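Local atomic coordinates of indole-3-acetic acid-amido synthetase GH3.15 (Arabidopsis thaliana, PDB entry 6E1Q), a protein that conjugates the auxin precursor indole-3-butyric acid to glutamine and possibly cysteine, using ATP, and also modifies the herbicide 2,4-DB in this way. Residues A271-I274 / E275-C278; W283-I286 / L287-W291; A513-R516 / K517-N521. One frame throughout, in Å; residues are numbered along the deposited sequence.

Contact 1 of 3, residues A271-I274 / E275-C278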
loop_
_atom_site.group_PDB
_atom_site.type_symbol
_atom_site.label_atom_id
_atom_site.label_comp_id
_atom_site.label_asym_id
_atom_site.label_seq_id
_atom_site.Cartn_x
_atom_site.Cartn_y
_atom_site.Cartn_z
ATOM N N ALA A 271 -16.000 11.068 -27.164
ATOM C CA ALA A 271 -17.084 10.593 -26.318
ATOM C C ALA A 271 -17.618 9.257 -26.826
ATOM O O ALA A 271 -17.792 8.313 -26.052
ATOM C CB ALA A 271 -18.197 11.648 -26.253
ATOM N N SER A 272 -17.840 9.154 -28.139
ATOM C CA SER A 272 -18.428 7.941 -28.708
ATOM C C SER A 272 -17.489 6.751 -28.554
ATOM O O SER A 272 -17.941 5.634 -28.285
ATOM C CB SER A 272 -18.769 8.165 -30.190
ATOM O OG SER A 272 -19.938 8.942 -30.323
ATOM N N LEU A 273 -16.181 6.975 -28.723
ATOM C CA LEU A 273 -15.199 5.909 -28.537
ATOM C C LEU A 273 -15.254 5.350 -27.125
ATOM O O LEU A 273 -15.210 4.132 -26.921
ATOM C CB LEU A 273 -13.791 6.428 -28.844
ATOM C CG LEU A 273 -13.531 6.784 -30.314
ATOM C CD1 LEU A 273 -12.129 7.373 -30.529
ATOM C CD2 LEU A 273 -13.744 5.547 -31.172
ATOM N N ILE A 274 -15.343 6.229 -26.134
ATOM C CA ILE A 274 -15.359 5.793 -24.748
ATOM C C ILE A 274 -16.681 5.122 -24.425
ATOM O O ILE A 274 -16.721 4.108 -23.715
ATOM C CB ILE A 274 -15.078 6.987 -23.821
ATOM C CG1 ILE A 274 -13.694 7.556 -24.124
ATOM C CG2 ILE A 274 -15.140 6.560 -22.366
ATOM C CD1 ILE A 274 -13.359 8.754 -23.296
ATOM N N GLU A 275 -17.784 5.686 -24.931
ATOM C CA GLU A 275 -19.094 5.060 -24.762
ATOM C C GLU A 275 -19.111 3.655 -25.361
ATOM O O GLU A 275 -19.692 2.736 -24.777
ATOM C CB GLU A 275 -20.185 5.947 -25.395
ATOM C CG GLU A 275 -20.592 7.181 -24.546
ATOM C CD GLU A 275 -21.171 8.345 -25.368
ATOM O OE1 GLU A 275 -21.228 8.252 -26.608
ATOM O OE2 GLU A 275 -21.568 9.372 -24.770
ATOM N N GLN A 276 -18.465 3.462 -26.518
ATOM C CA GLN A 276 -18.432 2.131 -27.124
ATOM C C GLN A 276 -17.789 1.111 -26.195
ATOM O O GLN A 276 -18.228 -0.044 -26.132
ATOM C CB GLN A 276 -17.673 2.158 -28.446
ATOM C CG GLN A 276 -18.533 2.088 -29.681
ATOM C CD GLN A 276 -17.823 2.662 -30.893
ATOM O OE1 GLN A 276 -16.677 2.303 -31.178
ATOM N NE2 GLN A 276 -18.495 3.563 -31.609
ATOM N N GLU A 277 -16.728 1.511 -25.488
ATOM C CA GLU A 277 -16.069 0.592 -24.561
ATOM C C GLU A 277 -16.879 0.395 -23.295
ATOM O O GLU A 277 -16.952 -0.720 -22.769
ATOM C CB GLU A 277 -14.673 1.102 -24.194
ATOM C CG GLU A 277 -13.733 1.214 -25.360
ATOM C CD GLU A 277 -13.618 -0.083 -26.146
ATOM O OE1 GLU A 277 -13.290 -0.005 -27.346
ATOM O OE2 GLU A 277 -13.841 -1.175 -25.564
ATOM N N CYS A 278 -17.448 1.472 -22.752
ATOM C CA CYS A 278 -18.138 1.345 -21.472
ATOM C C CYS A 278 -19.497 0.665 -21.600
ATOM O O CYS A 278 -19.981 0.084 -20.623
ATOM C CB CYS A 278 -18.313 2.717 -20.822
ATOM S SG CYS A 278 -16.808 3.525 -20.263
HETATM O O HOH W 1 -13.619 2.399 -28.712
#
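The last two turns of helix 268-278 bring A271 and E275 together one turn apart. The E275 backbone N donates to A271 O at 2.9 Å, and the E275 side chain then runs back over the same carbonyl. Its CG sits beside the backbone N (chi1 -77°) and the chain beyond is extended, which carries the carboxylate toward the preceding turn: E275 OE1 ends 3.5 Å from S272 CA, and the charge is met there by R242 of helix 220-243 in a salt bridge. The regular i to i+4 ladder of an alpha helix continues with Q276 N to S272 O at 2.8 Å and C278 N to I274 O at 2.9 Å; between them the E277 N to L273 O bond is weak. A water donates to both L273 O (3.0 Å) and E277 OE1 (2.8 Å), bridging the helix backbone to the carboxylate. E277 OE2 is engaged by R289 and K280. On the buried side I274 CG2 packs 4.1 Å from C278 SG, both facing helix 220-243, where I274 rests on C238 and I241 and C278 on W234.

Contact 2 of 3, residues W283-I286 / L287-W291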
loop_
_atom_site.group_PDB
_atom_site.type_symbol
_atom_site.label_atom_id
_atom_site.label_comp_id
_atom_site.label_asym_id
_atom_site.label_seq_id
_atom_site.Cartn_x
_atom_site.Cartn_y
_atom_site.Cartn_z
ATOM N N TRP A 283 -17.152 -5.917 -18.331
ATOM C CA TRP A 283 -16.086 -4.953 -18.136
ATOM C C TRP A 283 -14.718 -5.617 -18.032
ATOM O O TRP A 283 -13.764 -4.990 -17.543
ATOM C CB TRP A 283 -16.386 -4.081 -16.913
ATOM C CG TRP A 283 -17.242 -2.905 -17.319
ATOM C CD1 TRP A 283 -18.282 -2.925 -18.203
ATOM C CD2 TRP A 283 -17.096 -1.544 -16.902
ATOM N NE1 TRP A 283 -18.802 -1.663 -18.349
ATOM C CE2 TRP A 283 -18.094 -0.797 -17.560
ATOM C CE3 TRP A 283 -16.236 -0.888 -16.024
ATOM C CZ2 TRP A 283 -18.249 0.571 -17.367
ATOM C CZ3 TRP A 283 -16.390 0.477 -15.842
ATOM C CH2 TRP A 283 -17.385 1.189 -16.509
ATOM N N GLU A 284 -14.602 -6.866 -18.486
ATOM C CA GLU A 284 -13.293 -7.489 -18.597
ATOM C C GLU A 284 -12.397 -6.621 -19.468
ATOM O O GLU A 284 -12.832 -6.103 -20.503
ATOM C CB GLU A 284 -13.403 -8.900 -19.190
ATOM C CG GLU A 284 -12.031 -9.562 -19.367
ATOM C CD GLU A 284 -12.097 -10.971 -19.918
ATOM O OE1 GLU A 284 -11.027 -11.590 -20.084
ATOM O OE2 GLU A 284 -13.209 -11.468 -20.177
ATOM N N ALA A 285 -11.155 -6.428 -19.027
ATOM C CA ALA A 285 -10.154 -5.651 -19.754
ATOM C C ALA A 285 -10.512 -4.166 -19.889
ATOM O O ALA A 285 -9.881 -3.458 -20.686
ATOM C CB ALA A 285 -9.904 -6.247 -21.151
ATOM N N ILE A 286 -11.497 -3.667 -19.129
ATOM C CA ILE A 286 -11.910 -2.264 -19.249
ATOM C C ILE A 286 -10.727 -1.304 -19.089
ATOM O O ILE A 286 -10.688 -0.248 -19.733
ATOM C CB ILE A 286 -13.021 -1.951 -18.224
ATOM C CG1 ILE A 286 -13.620 -0.557 -18.478
ATOM C CG2 ILE A 286 -12.481 -2.045 -16.808
ATOM C CD1 ILE A 286 -14.272 -0.411 -19.869
ATOM N N LEU A 287 -9.744 -1.640 -18.239
ATOM C CA LEU A 287 -8.646 -0.695 -18.023
ATOM C C LEU A 287 -7.805 -0.537 -19.279
ATOM O O LEU A 287 -7.445 0.586 -19.653
ATOM C CB LEU A 287 -7.768 -1.125 -16.855
ATOM C CG LEU A 287 -8.429 -0.971 -15.486
ATOM C CD1 LEU A 287 -7.431 -1.378 -14.378
ATOM C CD2 LEU A 287 -8.939 0.469 -15.297
ATOM N N LYS A 288 -7.498 -1.648 -19.955
ATOM C CA LYS A 288 -6.781 -1.546 -21.217
ATOM C C LYS A 288 -7.647 -0.916 -22.292
ATOM O O LYS A 288 -7.145 -0.178 -23.145
ATOM C CB LYS A 288 -6.298 -2.916 -21.692
ATOM C CG LYS A 288 -5.091 -2.809 -22.621
ATOM C CD LYS A 288 -5.175 -3.776 -23.775
ATOM C CE LYS A 288 -3.774 -4.149 -24.258
ATOM N NZ LYS A 288 -2.862 -2.964 -24.359
ATOM N N ARG A 289 -8.943 -1.223 -22.299
ATOM C CA ARG A 289 -9.786 -0.671 -23.353
ATOM C C ARG A 289 -9.944 0.836 -23.200
ATOM O O ARG A 289 -9.992 1.559 -24.197
ATOM C CB ARG A 289 -11.141 -1.384 -23.368
ATOM C CG ARG A 289 -10.968 -2.846 -23.718
ATOM C CD ARG A 289 -12.260 -3.549 -24.004
ATOM N NE ARG A 289 -12.976 -3.924 -22.791
ATOM C CZ ARG A 289 -14.102 -3.343 -22.387
ATOM N NH1 ARG A 289 -14.629 -2.344 -23.095
ATOM N NH2 ARG A 289 -14.705 -3.762 -21.278
ATOM N N LEU A 290 -9.994 1.331 -21.959
ATOM C CA LEU A 290 -10.092 2.769 -21.743
ATOM C C LEU A 290 -8.751 3.469 -21.958
ATOM O O LEU A 290 -8.709 4.596 -22.470
ATOM C CB LEU A 290 -10.617 3.045 -20.338
ATOM C CG LEU A 290 -12.093 2.687 -20.131
ATOM C CD1 LEU A 290 -12.546 3.103 -18.753
ATOM C CD2 LEU A 290 -12.967 3.367 -21.184
ATOM N N TRP A 291 -7.643 2.817 -21.591
ATOM C CA TRP A 291 -6.307 3.376 -21.768
ATOM C C TRP A 291 -5.486 2.398 -22.608
ATOM O O TRP A 291 -4.601 1.698 -22.094
ATOM C CB TRP A 291 -5.696 3.714 -20.406
ATOM C CG TRP A 291 -6.448 4.862 -19.781
ATOM C CD1 TRP A 291 -6.349 6.190 -20.136
ATOM C CD2 TRP A 291 -7.455 4.798 -18.759
ATOM N NE1 TRP A 291 -7.217 6.942 -19.390
ATOM C CE2 TRP A 291 -7.910 6.119 -18.539
ATOM C CE3 TRP A 291 -8.018 3.757 -18.006
ATOM C CZ2 TRP A 291 -8.894 6.427 -17.587
ATOM C CZ3 TRP A 291 -8.996 4.063 -17.065
ATOM C CH2 TRP A 291 -9.431 5.387 -16.865
#
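R289 takes hold of E284 O with two nitrogens of its guanidinium, approaching side-on: R289 NE donates to that oxygen at 3.2 Å and R289 NH2 to the same oxygen at 3.1 Å. The oxygen lies only 2° out of the guanidinium plane. Seen from the carbonyl, however, the two donors differ, since NE lies in the carbonyl plane and NH2 stands 40° above it. A bend at chi3 (-80°) turns the guanidinium back toward the turn that precedes the helix, while NH1 forms a salt bridge with E277 and so adds a charged partner. On the way R289 CG passes 3.3 Å from A285 O, the carbonyl that also accepts from R289 N. I286 CD1 lies over one face of the guanidinium, 3.7 Å from R289 NH2, the two side chains crossing at about a right angle. That I286 methyl also meets L290 CG at 3.8 Å, and I286 CG1 rests on one face of the W283 ring, offset toward the rim. Residues W283 to I286 form a type II beta turn, closed by I286 N to W283 O; it leads straight into helix 286-290 with A285 at the N-cap position, and R289 ties the beta turn to the short helix that follows it.

Contact 3 of 3, residues A513-R516 / K517-N521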
loop_
_atom_site.group_PDB
_atom_site.type_symbol
_atom_site.label_atom_id
_atom_site.label_comp_id
_atom_site.label_asym_id
_atom_site.label_seq_id
_atom_site.Cartn_x
_atom_site.Cartn_y
_atom_site.Cartn_z
ATOM N N ALA A 513 -1.042 -24.163 14.752
ATOM C CA ALA A 513 -1.233 -25.288 15.657
ATOM C C ALA A 513 -2.017 -24.905 16.906
ATOM O O ALA A 513 -2.744 -25.743 17.453
ATOM C CB ALA A 513 0.120 -25.876 16.049
ATOM N N VAL A 514 -1.882 -23.665 17.381
ATOM C CA VAL A 514 -2.604 -23.276 18.589
ATOM C C VAL A 514 -4.099 -23.238 18.311
ATOM O O VAL A 514 -4.903 -23.755 19.097
ATOM C CB VAL A 514 -2.082 -21.933 19.138
ATOM C CG1 VAL A 514 -2.901 -21.497 20.344
ATOM C CG2 VAL A 514 -0.617 -22.058 19.533
ATOM N N TYR A 515 -4.491 -22.654 17.176
ATOM C CA TYR A 515 -5.882 -22.737 16.741
ATOM C C TYR A 515 -6.316 -24.190 16.592
ATOM O O TYR A 515 -7.362 -24.599 17.106
ATOM C CB TYR A 515 -6.077 -21.987 15.413
ATOM C CG TYR A 515 -7.509 -22.041 14.920
ATOM C CD1 TYR A 515 -7.961 -23.106 14.132
ATOM C CD2 TYR A 515 -8.422 -21.050 15.269
ATOM C CE1 TYR A 515 -9.284 -23.171 13.700
ATOM C CE2 TYR A 515 -9.740 -21.102 14.838
ATOM C CZ TYR A 515 -10.159 -22.167 14.052
ATOM O OH TYR A 515 -11.460 -22.234 13.637
ATOM N N ARG A 516 -5.519 -24.990 15.886
ATOM C CA ARG A 516 -5.985 -26.321 15.521
ATOM C C ARG A 516 -6.024 -27.238 16.736
ATOM O O ARG A 516 -6.970 -28.020 16.898
ATOM C CB ARG A 516 -5.107 -26.889 14.410
ATOM C CG ARG A 516 -5.382 -26.221 13.066
ATOM C CD ARG A 516 -4.560 -26.820 11.931
ATOM N NE ARG A 516 -3.181 -26.340 11.953
ATOM C CZ ARG A 516 -2.158 -27.022 12.456
ATOM N NH1 ARG A 516 -2.348 -28.223 12.984
ATOM N NH2 ARG A 516 -0.941 -26.500 12.433
ATOM N N LYS A 517 -5.022 -27.135 17.614
ATOM C CA LYS A 517 -5.082 -27.850 18.886
ATOM C C LYS A 517 -6.292 -27.404 19.697
ATOM O O LYS A 517 -6.962 -28.227 20.333
ATOM C CB LYS A 517 -3.787 -27.637 19.670
ATOM C CG LYS A 517 -3.707 -28.438 20.952
ATOM C CD LYS A 517 -3.937 -27.623 22.196
ATOM C CE LYS A 517 -3.022 -28.122 23.311
ATOM N NZ LYS A 517 -3.414 -27.584 24.634
ATOM N N GLY A 518 -6.603 -26.105 19.664
ATOM C CA GLY A 518 -7.814 -25.627 20.308
ATOM C C GLY A 518 -9.066 -26.286 19.758
ATOM O O GLY A 518 -9.985 -26.619 20.508
ATOM N N ARG A 519 -9.119 -26.483 18.440
ATOM C CA ARG A 519 -10.300 -27.086 17.836
ATOM C C ARG A 519 -10.363 -28.577 18.132
ATOM O O ARG A 519 -11.412 -29.102 18.526
ATOM C CB ARG A 519 -10.300 -26.842 16.327
ATOM C CG ARG A 519 -10.929 -25.514 15.920
ATOM C CD ARG A 519 -12.429 -25.648 15.977
ATOM N NE ARG A 519 -12.954 -26.134 14.713
ATOM C CZ ARG A 519 -13.874 -27.083 14.596
ATOM N NH1 ARG A 519 -14.376 -27.655 15.676
ATOM N NH2 ARG A 519 -14.291 -27.457 13.393
ATOM N N LYS A 520 -9.246 -29.277 17.954
ATOM C CA LYS A 520 -9.282 -30.731 17.989
ATOM C C LYS A 520 -9.131 -31.252 19.411
ATOM O O LYS A 520 -9.906 -32.110 19.849
ATOM C CB LYS A 520 -8.195 -31.298 17.067
ATOM C CG LYS A 520 -7.908 -32.774 17.277
ATOM C CD LYS A 520 -6.643 -33.203 16.541
ATOM C CE LYS A 520 -6.637 -34.703 16.299
ATOM N NZ LYS A 520 -8.021 -35.207 16.094
ATOM N N ASN A 521 -8.171 -30.711 20.154
ATOM C CA ASN A 521 -7.857 -31.211 21.486
ATOM C C ASN A 521 -8.512 -30.390 22.593
ATOM O O ASN A 521 -9.421 -30.870 23.278
ATOM C CB ASN A 521 -6.342 -31.220 21.690
ATOM C CG ASN A 521 -5.930 -31.973 22.924
ATOM O OD1 ASN A 521 -6.770 -32.386 23.720
ATOM N ND2 ASN A 521 -4.630 -32.147 23.102
#
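A513 O accepts from K517 N at 2.7 Å, and K517 CB comes within 3.1 Å of the same oxygen; the A513 CA lies over one face of the R516 guanidinium. V514 O takes the amide N of G518 at 3.0 Å. Y515 then contributes both backbone and ring: Y515 O receives R519 N at 2.9 Å, while the ring runs alongside R519, both pointing the same way. Y515 CE1 touches R519 CG at 3.6 Å. Chi1 of Y515, -180°, sets the ring beside its own carbonyl carbon, on the course that R519 follows, and bends at chi2 and chi3 of R519 leave the guanidinium 81° from the ring plane. Y515 OH and R519 NE converge on one carboxylate oxygen of E508, from helix 497-510. R516 O accepts K520 N at 2.8 Å, where the helix widens into a pi-type turn at 518-521. The R516 guanidinium bonds through NE to L511 O, just before the helix, and through NH1 to S585 O, near the end of the modelled chain. Helix 513-522 of the C-terminal domain meets helix 497-510 through E508, the loop at W586 through A513, R516 and K517, and strand 477-485 through Y478, whose ring meets that of Y515.

Overall arrangement
Contacts 1 and 2 are consecutive pieces of the N-terminal domain, their centres 11 Å apart, and they touch; helix 268-278 and helix 286-290, on which they lie, follow one another in the chain. A salt bridge between E277 OE2 and R289 NH1 at 2.8 Å joins them, and C278 O probably bonds to W283 NE1 at 3.1 Å; C278 SG packs on L290 CD2 at 4.0 Å. Contact 3 belongs to the C-terminal domain, with nearest atoms about 42 Å from contact 1 and about 35 Å from contact 2. All three lie away from the known ATP and substrate sites. In contact 2 the L287 side chain is about 12 Å from a bound (2,4-dichlorophenoxy)acetic acid.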